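Local coordinates for protein serine protease inhibitor (Schistosoma haematobium, PDB 3STO) that belongs to the serpin family and probably inhibits serine endopeptidases, at residues R62-I67 with G314-L318; L304-L310 with V337-I341. All blocks are in the same frame, centred on the assembly; numbering follows the deposited sequence.

Following the chain from its N terminus, the first segment met is 62-67, on helix 61-70; its partner lies nearly 250 residues further on. Strand 287-305 then runs into helix 307-312, and 304-310 supplies the first half of contact 2. The loop after that helix carries 314-318, which packs on 62-67 and closes the long loop of contact 1. Strand 339-348 follows, and 337-341 returns to 304-310, closing the short loop of contact 2. The segments alternate, so the two loops cross. The contacts also touch: V315 N lies 2.8 Å from L310 O, and L318 O lies 3.0 Å from V337 N. Together they tie the helical part of the serpin to its sheet.

Contact 1. Residues R62-I67 with G314-L318; sequences RTGYQI and GVVDL
Q66 reaches from its helix into the loop at V316 and D317, and this is the tight part of the contact. Its OE1 takes two backbone N-H groups. D317 N comes in the carbonyl plane on a lone pair, 2.8 Å from Q66 OE1. V316 N, 2.9 Å from Q66 OE1, sits above that plane. Water 2 also donates to Q66 OE1 and links it to T63 O and L318 N. These partners fix the amide, and its NE2 gives a weak bond to D317 OD1. CG of D317 stands beside its backbone N (chi1 -69°), which turns the carboxylate back toward the helix. A buried apolar flank lies beside this grip. T63 CG2 lies 3.8 Å from L318 CA, and I67 meets V315 and L318, with L50 of helix 43-55 behind I67 and V315. T63 OG1 is bonded to D325 N and to water 1, which donates to D317 OD2. The solvent side is looser. There the carboxylate oxygens of D317 stand over one face of the exposed R62 guanidinium, with R62 NH1 2.9 Å from D317 OD2. The planes are 74° apart and no N-H points at OD2, so this salt bridge rests on charge alone. G314, at positive phi, ends the preceding helix in a Schellman motif. The whole is a helix-to-loop junction in the helical part of the serpin fold.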
ATOM      1  N   ARG A  62      15.580  -8.506 -21.266  1.00 22.99           N
ATOM      2  CA  ARG A  62      14.604  -9.390 -20.673  1.00 21.58           C
ATOM      3  C   ARG A  62      14.199  -8.919 -19.239  1.00 28.94           C
ATOM      4  O   ARG A  62      13.084  -9.174 -18.769  1.00 21.51           O
ATOM      5  CB  ARG A  62      15.197 -10.808 -20.666  1.00 28.63           C
ATOM      6  CG  ARG A  62      14.197 -11.920 -20.345  1.00 35.76           C
ATOM      7  CD  ARG A  62      14.732 -13.252 -20.786  1.00 48.52           C
ATOM      8  NE  ARG A  62      14.588 -14.253 -19.743  1.00 55.59           N
ATOM      9  CZ  ARG A  62      15.583 -14.677 -18.975  1.00 65.78           C
ATOM     10  NH1 ARG A  62      16.808 -14.188 -19.148  1.00 50.07           N
ATOM     11  NH2 ARG A  62      15.352 -15.594 -18.039  1.00 61.57           N
ATOM     12  N   THR A  63      15.104  -8.214 -18.570  1.00 21.86           N
ATOM     13  CA  THR A  63      14.814  -7.587 -17.287  1.00 22.14           C
ATOM     14  C   THR A  63      13.681  -6.541 -17.396  1.00 24.17           C
ATOM     15  O   THR A  63      12.727  -6.578 -16.638  1.00 17.89           O
ATOM     16  CB  THR A  63      16.079  -6.939 -16.708  1.00 24.14           C
ATOM     17  OG1 THR A  63      17.121  -7.918 -16.648  1.00 27.89           O
ATOM     18  CG2 THR A  63      15.826  -6.385 -15.323  1.00 19.04           C
ATOM     19  N   GLY A  64      13.773  -5.624 -18.352  1.00 19.48           N
ATOM     20  CA  GLY A  64      12.705  -4.666 -18.548  1.00 18.59           C
ATOM     21  C   GLY A  64      11.444  -5.312 -19.099  1.00 21.64           C
ATOM     22  O   GLY A  64      10.327  -4.880 -18.820  1.00 20.53           O
ATOM     23  N   TYR A  65      11.623  -6.352 -19.895  1.00 20.23           N
ATOM     24  CA  TYR A  65      10.506  -7.020 -20.539  1.00 19.88           C
ATOM     25  C   TYR A  65       9.618  -7.714 -19.514  1.00 23.59           C
ATOM     26  O   TYR A  65       8.389  -7.636 -19.596  1.00 19.86           O
ATOM     27  CB  TYR A  65      11.006  -8.023 -21.577  1.00 22.64           C
ATOM     28  CG  TYR A  65       9.921  -8.774 -22.320  1.00 21.06           C
ATOM     29  CD1 TYR A  65       8.906  -8.104 -22.923  1.00 25.96           C
ATOM     30  CD2 TYR A  65       9.936 -10.150 -22.423  1.00 40.52           C
ATOM     31  CE1 TYR A  65       7.917  -8.748 -23.574  1.00 25.86           C
ATOM     32  CE2 TYR A  65       8.947 -10.818 -23.097  1.00 40.69           C
ATOM     33  CZ  TYR A  65       7.931 -10.099 -23.676  1.00 36.70           C
ATOM     34  OH  TYR A  65       6.893 -10.713 -24.366  1.00 55.58           O
ATOM     35  N   GLN A  66      10.248  -8.408 -18.569  1.00 18.70           N
ATOM     36  CA  GLN A  66       9.525  -9.068 -17.485  1.00 24.38           C
ATOM     37  C   GLN A  66       8.666  -8.093 -16.674  1.00 25.81           C
ATOM     38  O   GLN A  66       7.501  -8.358 -16.409  1.00 22.95           O
ATOM     39  CB  GLN A  66      10.519  -9.768 -16.553  1.00 23.05           C
ATOM     40  CG  GLN A  66      11.033 -11.024 -17.182  1.00 13.28           C
ATOM     41  CD  GLN A  66      12.065 -11.713 -16.362  1.00 22.55           C
ATOM     42  OE1 GLN A  66      12.521 -11.218 -15.301  1.00 17.68           O
ATOM     43  NE2 GLN A  66      12.472 -12.879 -16.852  1.00 22.23           N
ATOM     44  N   ILE A  67       9.272  -6.969 -16.296  1.00 18.89           N
ATOM     45  CA  ILE A  67       8.582  -5.871 -15.674  1.00 21.52           C
ATOM     46  C   ILE A  67       7.348  -5.450 -16.469  1.00 23.12           C
ATOM     47  O   ILE A  67       6.273  -5.348 -15.920  1.00 21.44           O
ATOM     48  CB  ILE A  67       9.535  -4.686 -15.453  1.00 17.46           C
ATOM     49  CG1 ILE A  67      10.626  -5.094 -14.455  1.00 13.65           C
ATOM     50  CG2 ILE A  67       8.770  -3.466 -14.949  1.00 20.51           C
ATOM     51  CD1 ILE A  67      11.561  -3.953 -14.050  1.00 19.45           C
ATOM     52  N   GLY A 314       6.464 -12.967 -11.931  1.00 21.65           N
ATOM     53  CA  GLY A 314       7.105 -12.845 -13.233  1.00 22.90           C
ATOM     54  C   GLY A 314       8.343 -11.972 -13.318  1.00 23.80           C
ATOM     55  O   GLY A 314       8.967 -11.894 -14.361  1.00 28.47           O
ATOM     56  N   VAL A 315       8.710 -11.313 -12.228  1.00 25.52           N
ATOM     57  CA  VAL A 315       9.874 -10.431 -12.236  1.00 22.45           C
ATOM     58  C   VAL A 315      11.081 -11.116 -11.591  1.00 26.26           C
ATOM     59  O   VAL A 315      11.235 -11.127 -10.363  1.00 24.70           O
ATOM     60  CB  VAL A 315       9.568  -9.095 -11.538  1.00 22.26           C
ATOM     61  CG1 VAL A 315      10.818  -8.175 -11.518  1.00 15.45           C
ATOM     62  CG2 VAL A 315       8.371  -8.438 -12.214  1.00 20.40           C
ATOM     63  N   VAL A 316      11.938 -11.655 -12.450  1.00 26.93           N
ATOM     64  CA  VAL A 316      12.977 -12.598 -12.067  1.00 22.52           C
ATOM     65  C   VAL A 316      14.377 -12.057 -12.330  1.00 27.81           C
ATOM     66  O   VAL A 316      15.187 -11.951 -11.390  1.00 20.60           O
ATOM     67  CB  VAL A 316      12.759 -13.969 -12.785  1.00 29.12           C
ATOM     68  CG1 VAL A 316      13.896 -14.918 -12.501  1.00 17.20           C
ATOM     69  CG2 VAL A 316      11.403 -14.581 -12.353  1.00 19.40           C
ATOM     70  N   ASP A 317      14.662 -11.697 -13.591  1.00 21.85           N
ATOM     71  CA  ASP A 317      16.034 -11.279 -13.951  1.00 24.41           C
ATOM     72  C   ASP A 317      16.555 -10.135 -13.113  1.00 27.07           C
ATOM     73  O   ASP A 317      17.746 -10.063 -12.869  1.00 22.35           O
ATOM     74  CB  ASP A 317      16.141 -10.868 -15.406  1.00 24.73           C
ATOM     75  CG  ASP A 317      15.986 -12.027 -16.350  1.00 33.88           C
ATOM     76  OD1 ASP A 317      15.616 -13.148 -15.892  1.00 24.24           O
ATOM     77  OD2 ASP A 317      16.232 -11.791 -17.561  1.00 33.49           O
ATOM     78  N   LEU A 318      15.666  -9.219 -12.718  1.00 22.80           N
ATOM     79  CA  LEU A 318      16.039  -8.076 -11.885  1.00 18.50           C
ATOM     80  C   LEU A 318      16.824  -8.517 -10.631  1.00 21.96           C
ATOM     81  O   LEU A 318      17.663  -7.777 -10.108  1.00 20.11           O
ATOM     82  CB  LEU A 318      14.774  -7.361 -11.410  1.00 27.95           C
ATOM     83  CG  LEU A 318      14.551  -5.854 -11.426  1.00 30.67           C
ATOM     84  CD1 LEU A 318      13.560  -5.503 -10.350  1.00 25.34           C
ATOM     85  CD2 LEU A 318      15.821  -5.030 -11.286  1.00 24.98           C
TER
HETATM   86  O   HOH W   1      17.911  -9.898 -18.372  1.00 22.78           O
HETATM   87  O   HOH W   2      13.059  -8.665 -14.232  1.00 22.97           O

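Contact 2. Residues L304-L310 with V337-I341; sequences LDLVPTL and VNEFI
D305 and I341 form an antiparallel, non-hydrogen-bonded pair, and just beyond it L306 N gives a nearly straight bond (171°) to F340 O at 2.8 Å. L304 O also receives a CA-H contact from I341 CA at 3.1 Å. The F340 side chain does most of the packing. Its CG is anti to the backbone N (chi1 -174°), and the ring extends toward helix 307-312. L310 CD1 sits over one ring face, 3.7 Å from the F340 ring centroid, in a CH-pi contact. L306 CD1 approaches the same ring obliquely, 4.1 Å from F340 CE1. V307 packs at the base of the side chain, with V307 CG2 3.8 Å from F340 CB. T49 and L50 of helix 43-55 also touch F340, while L306 and L310 reach I46 of that helix. D305 turns its carboxylate to the start of the helix, where V307 N lies 2.9 Å from D305 OD1. This capping bond meets the oxygen from above the carboxylate plane. The negative charge would probably be favoured by the helix N terminus. The contact is therefore mainly apolar: the one hydrogen bond between the segments joins backbone to backbone, and buried leucine and phenylalanine side chains join the strand-to-helix turn to the sheet.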
ATOM      1  N   LEU A 304       7.691  -5.194   4.348  1.00 26.87           N
ATOM      2  CA  LEU A 304       7.565  -6.354   3.479  1.00 28.79           C
ATOM      3  C   LEU A 304       8.804  -6.513   2.613  1.00 26.74           C
ATOM      4  O   LEU A 304       9.326  -5.515   2.067  1.00 28.36           O
ATOM      5  CB  LEU A 304       6.368  -6.185   2.564  1.00 32.40           C
ATOM      6  CG  LEU A 304       4.979  -6.286   3.152  1.00 44.72           C
ATOM      7  CD1 LEU A 304       4.012  -6.042   2.020  1.00 31.52           C
ATOM      8  CD2 LEU A 304       4.795  -7.660   3.766  1.00 38.29           C
ATOM      9  N   ASP A 305       9.262  -7.761   2.501  1.00 32.09           N
ATOM     10  CA  ASP A 305      10.242  -8.175   1.491  1.00 28.22           C
ATOM     11  C   ASP A 305       9.421  -8.640   0.313  1.00 28.63           C
ATOM     12  O   ASP A 305       8.742  -9.660   0.388  1.00 29.44           O
ATOM     13  CB  ASP A 305      11.112  -9.329   2.008  1.00 27.18           C
ATOM     14  CG  ASP A 305      11.880 -10.060   0.881  1.00 51.95           C
ATOM     15  OD1 ASP A 305      12.060  -9.493  -0.233  1.00 50.59           O
ATOM     16  OD2 ASP A 305      12.318 -11.216   1.109  1.00 52.18           O
ATOM     17  N   LEU A 306       9.467  -7.887  -0.777  1.00 29.17           N
ATOM     18  CA  LEU A 306       8.643  -8.223  -1.931  1.00 25.21           C
ATOM     19  C   LEU A 306       9.334  -9.078  -2.988  1.00 19.86           C
ATOM     20  O   LEU A 306       8.697  -9.504  -3.975  1.00 24.61           O
ATOM     21  CB  LEU A 306       8.089  -6.945  -2.549  1.00 31.26           C
ATOM     22  CG  LEU A 306       7.314  -6.261  -1.436  1.00 30.63           C
ATOM     23  CD1 LEU A 306       7.095  -4.832  -1.745  1.00 31.69           C
ATOM     24  CD2 LEU A 306       6.027  -7.006  -1.231  1.00 27.13           C
ATOM     25  N   VAL A 307      10.616  -9.361  -2.790  1.00 19.91           N
ATOM     26  CA  VAL A 307      11.354 -10.088  -3.832  1.00 27.24           C
ATOM     27  C   VAL A 307      10.708 -11.438  -4.218  1.00 20.34           C
ATOM     28  O   VAL A 307      10.482 -11.679  -5.393  1.00 26.50           O
ATOM     29  CB  VAL A 307      12.861 -10.221  -3.503  1.00 30.89           C
ATOM     30  CG1 VAL A 307      13.520 -11.191  -4.470  1.00 23.92           C
ATOM     31  CG2 VAL A 307      13.532  -8.857  -3.539  1.00 22.52           C
ATOM     32  N   PRO A 308      10.358 -12.300  -3.217  1.00 31.83           N
ATOM     33  CA  PRO A 308       9.730 -13.601  -3.526  1.00 22.25           C
ATOM     34  C   PRO A 308       8.387 -13.483  -4.257  1.00 28.27           C
ATOM     35  O   PRO A 308       8.161 -14.183  -5.251  1.00 29.10           O
ATOM     36  CB  PRO A 308       9.543 -14.238  -2.144  1.00 34.11           C
ATOM     37  CG  PRO A 308      10.589 -13.568  -1.271  1.00 30.74           C
ATOM     38  CD  PRO A 308      10.657 -12.164  -1.775  1.00 24.00           C
ATOM     39  N   THR A 309       7.513 -12.602  -3.783  1.00 23.89           N
ATOM     40  CA  THR A 309       6.232 -12.371  -4.453  1.00 19.77           C
ATOM     41  C   THR A 309       6.419 -11.886  -5.876  1.00 19.27           C
ATOM     42  O   THR A 309       5.738 -12.363  -6.780  1.00 18.38           O
ATOM     43  CB  THR A 309       5.381 -11.293  -3.721  1.00 24.21           C
ATOM     44  OG1 THR A 309       5.168 -11.680  -2.363  1.00 37.60           O
ATOM     45  CG2 THR A 309       4.041 -11.104  -4.415  1.00 21.46           C
ATOM     46  N   LEU A 310       7.320 -10.913  -6.051  1.00 17.31           N
ATOM     47  CA  LEU A 310       7.668 -10.392  -7.389  1.00 27.95           C
ATOM     48  C   LEU A 310       8.278 -11.448  -8.325  1.00 21.45           C
ATOM     49  O   LEU A 310       7.961 -11.487  -9.507  1.00 18.06           O
ATOM     50  CB  LEU A 310       8.588  -9.160  -7.300  1.00 18.22           C
ATOM     51  CG  LEU A 310       7.936  -7.900  -6.716  1.00 22.98           C
ATOM     52  CD1 LEU A 310       8.959  -6.829  -6.476  1.00 25.04           C
ATOM     53  CD2 LEU A 310       6.840  -7.389  -7.629  1.00 28.55           C
ATOM     54  N   VAL A 337      19.185  -6.152  -8.127  1.00 25.40           N
ATOM     55  CA  VAL A 337      18.511  -5.721  -6.917  1.00 18.02           C
ATOM     56  C   VAL A 337      18.624  -6.795  -5.839  1.00 23.24           C
ATOM     57  O   VAL A 337      18.196  -7.925  -6.052  1.00 24.45           O
ATOM     58  CB  VAL A 337      17.042  -5.356  -7.206  1.00 25.40           C
ATOM     59  CG1 VAL A 337      16.261  -5.172  -5.882  1.00 23.82           C
ATOM     60  CG2 VAL A 337      16.987  -4.094  -8.056  1.00 23.21           C
ATOM     61  N   ASN A 338      19.207  -6.453  -4.689  1.00 27.30           N
ATOM     62  CA  ASN A 338      19.315  -7.419  -3.594  1.00 22.92           C
ATOM     63  C   ASN A 338      18.006  -7.489  -2.808  1.00 35.77           C
ATOM     64  O   ASN A 338      17.501  -8.578  -2.527  1.00 38.44           O
ATOM     65  CB  ASN A 338      20.442  -7.038  -2.636  1.00 31.86           C
ATOM     66  CG  ASN A 338      21.797  -7.133  -3.263  1.00 40.49           C
ATOM     67  OD1 ASN A 338      22.273  -6.181  -3.903  1.00 31.46           O
ATOM     68  ND2 ASN A 338      22.442  -8.288  -3.089  1.00 29.53           N
ATOM     69  N   GLU A 339      17.465  -6.326  -2.444  1.00 28.29           N
ATOM     70  CA  GLU A 339      16.241  -6.264  -1.635  1.00 29.27           C
ATOM     71  C   GLU A 339      15.245  -5.233  -2.175  1.00 29.70           C
ATOM     72  O   GLU A 339      15.620  -4.175  -2.686  1.00 28.54           O
ATOM     73  CB  GLU A 339      16.560  -5.940  -0.178  1.00 32.34           C
ATOM     74  CG  GLU A 339      17.743  -6.693   0.390  1.00 38.82           C
ATOM     75  CD  GLU A 339      18.080  -6.275   1.823  1.00 59.99           C
ATOM     76  OE1 GLU A 339      17.142  -6.071   2.630  1.00 61.83           O
ATOM     77  OE2 GLU A 339      19.287  -6.147   2.142  1.00 71.84           O
ATOM     78  N   PHE A 340      13.973  -5.565  -2.060  1.00 25.26           N
ATOM     79  CA  PHE A 340      12.915  -4.724  -2.538  1.00 25.43           C
ATOM     80  C   PHE A 340      11.914  -4.752  -1.374  1.00 30.49           C
ATOM     81  O   PHE A 340      11.246  -5.747  -1.102  1.00 24.68           O
ATOM     82  CB  PHE A 340      12.366  -5.296  -3.844  1.00 20.83           C
ATOM     83  CG  PHE A 340      11.329  -4.433  -4.528  1.00 25.65           C
ATOM     84  CD1 PHE A 340      10.476  -3.637  -3.814  1.00 27.96           C
ATOM     85  CD2 PHE A 340      11.208  -4.437  -5.903  1.00 41.06           C
ATOM     86  CE1 PHE A 340       9.510  -2.869  -4.445  1.00 32.30           C
ATOM     87  CE2 PHE A 340      10.241  -3.664  -6.539  1.00 37.75           C
ATOM     88  CZ  PHE A 340       9.388  -2.881  -5.794  1.00 26.85           C
ATOM     89  N   ILE A 341      11.865  -3.641  -0.658  1.00 30.96           N
ATOM     90  CA  ILE A 341      11.231  -3.593   0.636  1.00 26.14           C
ATOM     91  C   ILE A 341      10.195  -2.498   0.650  1.00 32.54           C
ATOM     92  O   ILE A 341      10.494  -1.372   0.254  1.00 28.82           O
ATOM     93  CB  ILE A 341      12.275  -3.334   1.775  1.00 33.06           C
ATOM     94  CG1 ILE A 341      13.234  -4.518   1.911  1.00 29.36           C
ATOM     95  CG2 ILE A 341      11.599  -3.179   3.103  1.00 33.96           C
ATOM     96  CD1 ILE A 341      14.483  -4.178   2.701  1.00 36.25           C
TER